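Local coordinates for SusD-like protein BACOVA_02651 (Bacteroides ovatus, PDB 5E75) that binds polysaccharide at the cell surface and probably captures xyloglucan before its transport into the periplasm for degradation, at residues D153-I158 against A188-A193; Q291-D296 against N397-I402. One frame throughout, in Å; residues are numbered along the deposited sequence.

Contact 1. Residues D153-I158 against A188-A193; sequences DVFQFI and AKVYLA. With EDO (1,2-ethanediol), chain C.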
# COMPACT_ATOMS: atom_id res chain seq x y z
N ASP A 153 21.62 -4.12 -5.70
CA ASP A 153 21.46 -3.66 -7.08
C ASP A 153 20.07 -3.08 -7.29
O ASP A 153 19.91 -2.06 -7.96
CB ASP A 153 21.61 -4.81 -8.10
CG ASP A 153 23.00 -5.41 -8.14
OD1 ASP A 153 23.99 -4.69 -8.35
OD2 ASP A 153 23.07 -6.66 -8.05
N VAL A 154 19.06 -3.76 -6.74
CA VAL A 154 17.66 -3.35 -6.91
C VAL A 154 17.48 -1.98 -6.26
O VAL A 154 16.92 -1.08 -6.88
CB VAL A 154 16.68 -4.41 -6.36
CG1 VAL A 154 15.24 -3.95 -6.54
CG2 VAL A 154 16.87 -5.74 -7.08
N PHE A 155 18.03 -1.80 -5.06
CA PHE A 155 17.98 -0.48 -4.44
C PHE A 155 18.60 0.60 -5.32
O PHE A 155 18.03 1.67 -5.48
CB PHE A 155 18.71 -0.47 -3.09
CG PHE A 155 17.85 -0.76 -1.89
CD1 PHE A 155 16.85 0.12 -1.49
CD2 PHE A 155 18.09 -1.87 -1.10
CE1 PHE A 155 16.08 -0.13 -0.36
CE2 PHE A 155 17.33 -2.12 0.03
CZ PHE A 155 16.33 -1.25 0.39
N GLN A 156 19.79 0.35 -5.86
CA GLN A 156 20.45 1.36 -6.67
C GLN A 156 19.65 1.67 -7.94
O GLN A 156 19.57 2.82 -8.35
CB GLN A 156 21.87 0.92 -7.00
CG GLN A 156 22.68 1.97 -7.74
CD GLN A 156 22.98 3.16 -6.87
OE1 GLN A 156 23.55 3.01 -5.78
NE2 GLN A 156 22.60 4.34 -7.31
N PHE A 157 19.04 0.65 -8.54
CA PHE A 157 18.25 0.82 -9.76
C PHE A 157 17.05 1.72 -9.46
O PHE A 157 16.72 2.64 -10.22
CB PHE A 157 17.84 -0.57 -10.24
CG PHE A 157 17.19 -0.60 -11.59
CD1 PHE A 157 15.84 -0.35 -11.74
CD2 PHE A 157 17.93 -0.92 -12.72
CE1 PHE A 157 15.23 -0.39 -12.98
CE2 PHE A 157 17.34 -0.96 -13.96
CZ PHE A 157 15.99 -0.70 -14.10
N ILE A 158 16.38 1.45 -8.35
CA ILE A 158 15.25 2.26 -7.90
C ILE A 158 15.68 3.72 -7.66
O ILE A 158 15.03 4.65 -8.13
CB ILE A 158 14.67 1.67 -6.59
CG1 ILE A 158 13.96 0.34 -6.85
CG2 ILE A 158 13.71 2.63 -5.92
CD1 ILE A 158 13.78 -0.51 -5.60
N ALA A 188 12.58 9.40 -0.41
CA ALA A 188 12.79 9.46 1.03
C ALA A 188 12.50 8.09 1.66
O ALA A 188 13.26 7.62 2.53
CB ALA A 188 11.94 10.53 1.65
N LYS A 189 11.40 7.47 1.24
CA LYS A 189 11.02 6.15 1.76
C LYS A 189 12.06 5.10 1.41
O LYS A 189 12.36 4.22 2.21
CB LYS A 189 9.64 5.72 1.24
CG LYS A 189 8.49 6.55 1.75
CD LYS A 189 7.16 6.02 1.25
CE LYS A 189 6.89 4.61 1.72
NZ LYS A 189 5.47 4.23 1.40
N VAL A 190 12.61 5.18 0.20
CA VAL A 190 13.62 4.23 -0.26
C VAL A 190 14.92 4.37 0.55
O VAL A 190 15.48 3.37 1.00
CB VAL A 190 13.85 4.38 -1.79
CG1 VAL A 190 15.02 3.52 -2.24
CG2 VAL A 190 12.60 3.99 -2.55
N TYR A 191 15.40 5.60 0.73
CA TYR A 191 16.60 5.80 1.54
C TYR A 191 16.39 5.34 2.98
O TYR A 191 17.27 4.70 3.58
CB TYR A 191 17.05 7.26 1.50
CG TYR A 191 17.88 7.62 0.29
CD1 TYR A 191 19.08 6.97 0.02
CD2 TYR A 191 17.47 8.60 -0.57
CE1 TYR A 191 19.85 7.29 -1.07
CE2 TYR A 191 18.25 8.96 -1.67
CZ TYR A 191 19.43 8.28 -1.91
OH TYR A 191 20.22 8.61 -3.01
N LEU A 192 15.22 5.64 3.56
CA LEU A 192 14.95 5.16 4.91
C LEU A 192 14.95 3.63 4.95
O LEU A 192 15.53 3.03 5.88
CB LEU A 192 13.63 5.72 5.45
CG LEU A 192 13.23 5.26 6.87
CD1 LEU A 192 14.27 5.68 7.91
CD2 LEU A 192 11.86 5.79 7.21
N ALA A 193 14.33 3.00 3.95
CA ALA A 193 14.30 1.54 3.90
C ALA A 193 15.69 0.95 3.75
O ALA A 193 16.00 -0.08 4.34
CB ALA A 193 13.38 1.06 2.75
C1 EDO C . 6.36 3.01 -2.57
O1 EDO C . 5.97 2.44 -1.32
C2 EDO C . 5.82 2.19 -3.73
O2 EDO C . 6.70 1.11 -4.06
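Val190 has CG1 anti to the backbone N (chi1 173°), which carries it to the Phe155 ring and leaves CG2 beside the N, facing Ile158. Ile158 has its own CG2 anti to the backbone N, with CG1 beside the N (chi1 -70°). The methyls of these two side chains meet across the gap between helices 151-168 and 180-195. Ile158 CG2 lies 3.8 Å from Val190 CG2. Val190 CG1 sits at the edge of the Phe155 ring, in its plane, 3.9 Å from Phe155 CD1.

The Phe155 and Val190 side chains pass alongside each other, running opposite ways. The far end of the ring meets backbone as well as side chain. Phe155 CE1 is 3.8 Å from Val190 O. Phe155 CZ comes near Ala193 C. Both backbone atoms approach the ring obliquely. The small Ala193 leaves room for the ring, with Ala193 CB 4.3 Å from Phe155 CE1. With Phe155 replaced, an alanine here is likely to open a gap beside Val190 and Ala193 and leave Trp197 without its edge-to-face partner.

No hydrogen bond crosses between the segments. The contact is apolar, and its touching residues are buried. The short helical segments run nearly antiparallel, at 158° between their directions, with axes 10.8 Å apart at closest approach. This spacing is wide, and the side chains bridge it. On another side of helix 180-195, Lys189 NZ forms a salt bridge with Asp362 and a weak hydrogen bond to O1 of an ethanediol, probably from the crystallisation liquor.

The pair belongs to the helical, TPR-related part of the SusD fold. Helix 103-125 packs against both members: Leu125 touches Phe155, Tyr121 touches Ile158 and Phe122 touches Val190. Helices 205-221 and 360-372 flank helix 180-195.

Contact 2. Residues Q291-D296 against N397-I402; sequences QYELAD and NKKSSI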
# COMPACT_ATOMS: atom_id res chain seq x y z
N GLN A 291 -4.98 -1.77 17.58
CA GLN A 291 -4.01 -0.71 17.33
C GLN A 291 -4.65 0.67 17.46
O GLN A 291 -3.97 1.65 17.80
CB GLN A 291 -3.36 -0.83 15.94
CG GLN A 291 -2.62 -2.13 15.70
CD GLN A 291 -1.64 -2.45 16.79
OE1 GLN A 291 -1.79 -3.45 17.50
NE2 GLN A 291 -0.65 -1.62 16.95
N TYR A 292 -5.94 0.79 17.15
CA TYR A 292 -6.59 2.09 17.27
C TYR A 292 -6.74 2.47 18.74
O TYR A 292 -7.37 1.76 19.52
CB TYR A 292 -7.96 2.08 16.59
CG TYR A 292 -7.89 1.72 15.12
CD1 TYR A 292 -7.53 2.66 14.16
CD2 TYR A 292 -8.15 0.42 14.71
CE1 TYR A 292 -7.43 2.31 12.81
CE2 TYR A 292 -8.05 0.06 13.36
CZ TYR A 292 -7.70 1.01 12.43
OH TYR A 292 -7.60 0.65 11.10
N GLU A 293 -6.18 3.61 19.09
CA GLU A 293 -6.39 4.16 20.42
C GLU A 293 -7.87 4.46 20.59
O GLU A 293 -8.59 4.68 19.62
CB GLU A 293 -5.52 5.40 20.61
CG GLU A 293 -4.03 5.03 20.57
CD GLU A 293 -3.08 6.21 20.56
OE1 GLU A 293 -3.44 7.28 21.06
OE2 GLU A 293 -1.95 6.05 20.03
N LEU A 294 -8.34 4.45 21.83
CA LEU A 294 -9.76 4.63 22.12
C LEU A 294 -10.32 5.90 21.47
O LEU A 294 -11.43 5.87 20.93
CB LEU A 294 -9.99 4.66 23.62
CG LEU A 294 -11.44 4.79 24.10
CD1 LEU A 294 -12.35 3.73 23.50
CD2 LEU A 294 -11.43 4.70 25.62
N ALA A 295 -9.54 6.97 21.48
CA ALA A 295 -9.96 8.24 20.92
C ALA A 295 -9.92 8.26 19.39
O ALA A 295 -10.50 9.15 18.79
CB ALA A 295 -9.10 9.36 21.47
N ASP A 296 -9.27 7.27 18.78
CA ASP A 296 -9.00 7.27 17.32
C ASP A 296 -10.15 6.65 16.53
O ASP A 296 -9.94 5.80 15.65
CB ASP A 296 -7.69 6.52 17.06
CG ASP A 296 -7.06 6.78 15.69
OD1 ASP A 296 -7.51 7.66 14.97
OD2 ASP A 296 -6.09 6.07 15.40
N ASN A 397 -4.52 13.02 20.64
CA ASN A 397 -3.48 13.77 21.31
C ASN A 397 -2.13 13.69 20.61
O ASN A 397 -1.75 12.65 20.07
CB ASN A 397 -3.33 13.30 22.76
CG ASN A 397 -2.81 11.87 22.86
OD1 ASN A 397 -3.58 10.92 22.75
ND2 ASN A 397 -1.51 11.71 23.06
N LYS A 398 -1.40 14.79 20.64
CA LYS A 398 -0.03 14.81 20.19
C LYS A 398 0.86 14.13 21.22
O LYS A 398 0.52 14.04 22.41
CB LYS A 398 0.44 16.24 19.94
CG LYS A 398 -0.34 16.95 18.86
CD LYS A 398 0.15 18.37 18.66
CE LYS A 398 -0.63 19.08 17.58
NZ LYS A 398 -0.29 20.53 17.55
N LYS A 399 2.00 13.63 20.76
CA LYS A 399 2.99 13.00 21.63
C LYS A 399 4.20 13.92 21.81
O LYS A 399 4.67 14.54 20.86
CB LYS A 399 3.41 11.66 21.05
CG LYS A 399 2.29 10.63 21.07
CD LYS A 399 2.74 9.28 20.53
CE LYS A 399 1.70 8.21 20.76
NZ LYS A 399 1.56 7.87 22.19
N SER A 400 4.69 14.02 23.05
CA SER A 400 5.84 14.88 23.35
C SER A 400 7.15 14.19 23.02
O SER A 400 8.19 14.84 22.94
CB SER A 400 5.83 15.28 24.83
OG SER A 400 5.79 14.14 25.64
N SER A 401 7.10 12.88 22.83
CA SER A 401 8.26 12.11 22.38
C SER A 401 7.75 10.84 21.70
O SER A 401 6.68 10.34 22.03
CB SER A 401 9.16 11.76 23.56
OG SER A 401 8.56 10.78 24.38
N ILE A 402 8.51 10.35 20.72
CA ILE A 402 8.15 9.11 20.03
C ILE A 402 9.32 8.15 19.97
O ILE A 402 10.49 8.57 19.96
CB ILE A 402 7.63 9.36 18.59
CG1 ILE A 402 8.67 10.05 17.71
CG2 ILE A 402 6.35 10.19 18.64
CD1 ILE A 402 8.22 10.26 16.25
O HOH W 1 -5.63 8.81 22.01
O HOH W 2 -0.14 5.42 21.82
O HOH W 3 -2.33 8.23 23.61
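Glu293 meets Asn397 and Lys399 through water. It opens a type I beta turn, Glu293 to Asp296, closed by the backbone bond from Asp296 N to Glu293 O. Both segments are loops at the surface of the SusD family region.

Glu293 CB is directed toward segment 397-402, and the chain runs on extended beyond CG, which brings its carboxylate up to Asn397 and Lys399. No direct hydrogen bond joins the two segments. Glu293 OE1 and Asn397 OD1 are both acceptors and stay 4.0 Å apart. Two waters each donate to both oxygens, so they bridge the pair. The side chains cross at about a right angle, with carboxylate and amide planes 36° apart.

Lys399 brings the opposite charge, but its NZ is 4.5 Å from Glu293 OE2, beyond a salt bridge. A third water links them. The direct ionic partner of OE2 is Arg391 of helix 382-393, which also donates to Asn397 O. It thus ties both loops to that helix and probably helps keep Glu293 ionised.

The Asn397 amide is held from its own loop: Asn397 ND2 donates to Lys398 O at 3.2 Å, approaching from above the carbonyl plane.

Contact 1 is buried and contact 2 lies at the surface. Their centres are about 30 Å apart, and they do not touch. They follow one another along the chain, the first in the N-terminal, TPR-related region and the second in the SusD family region. Contact 1 joins two helices, whereas contact 2 joins two loops, so they share no structural element. The chemistry follows the setting. The helix pair meets through methyls and an aromatic ring, without hydrogen bonds between the segments. The loop pair buries less than half as much surface, 77 against 179 Å², and relies on bridging waters, with an arginine from a nearby helix completing the polar network.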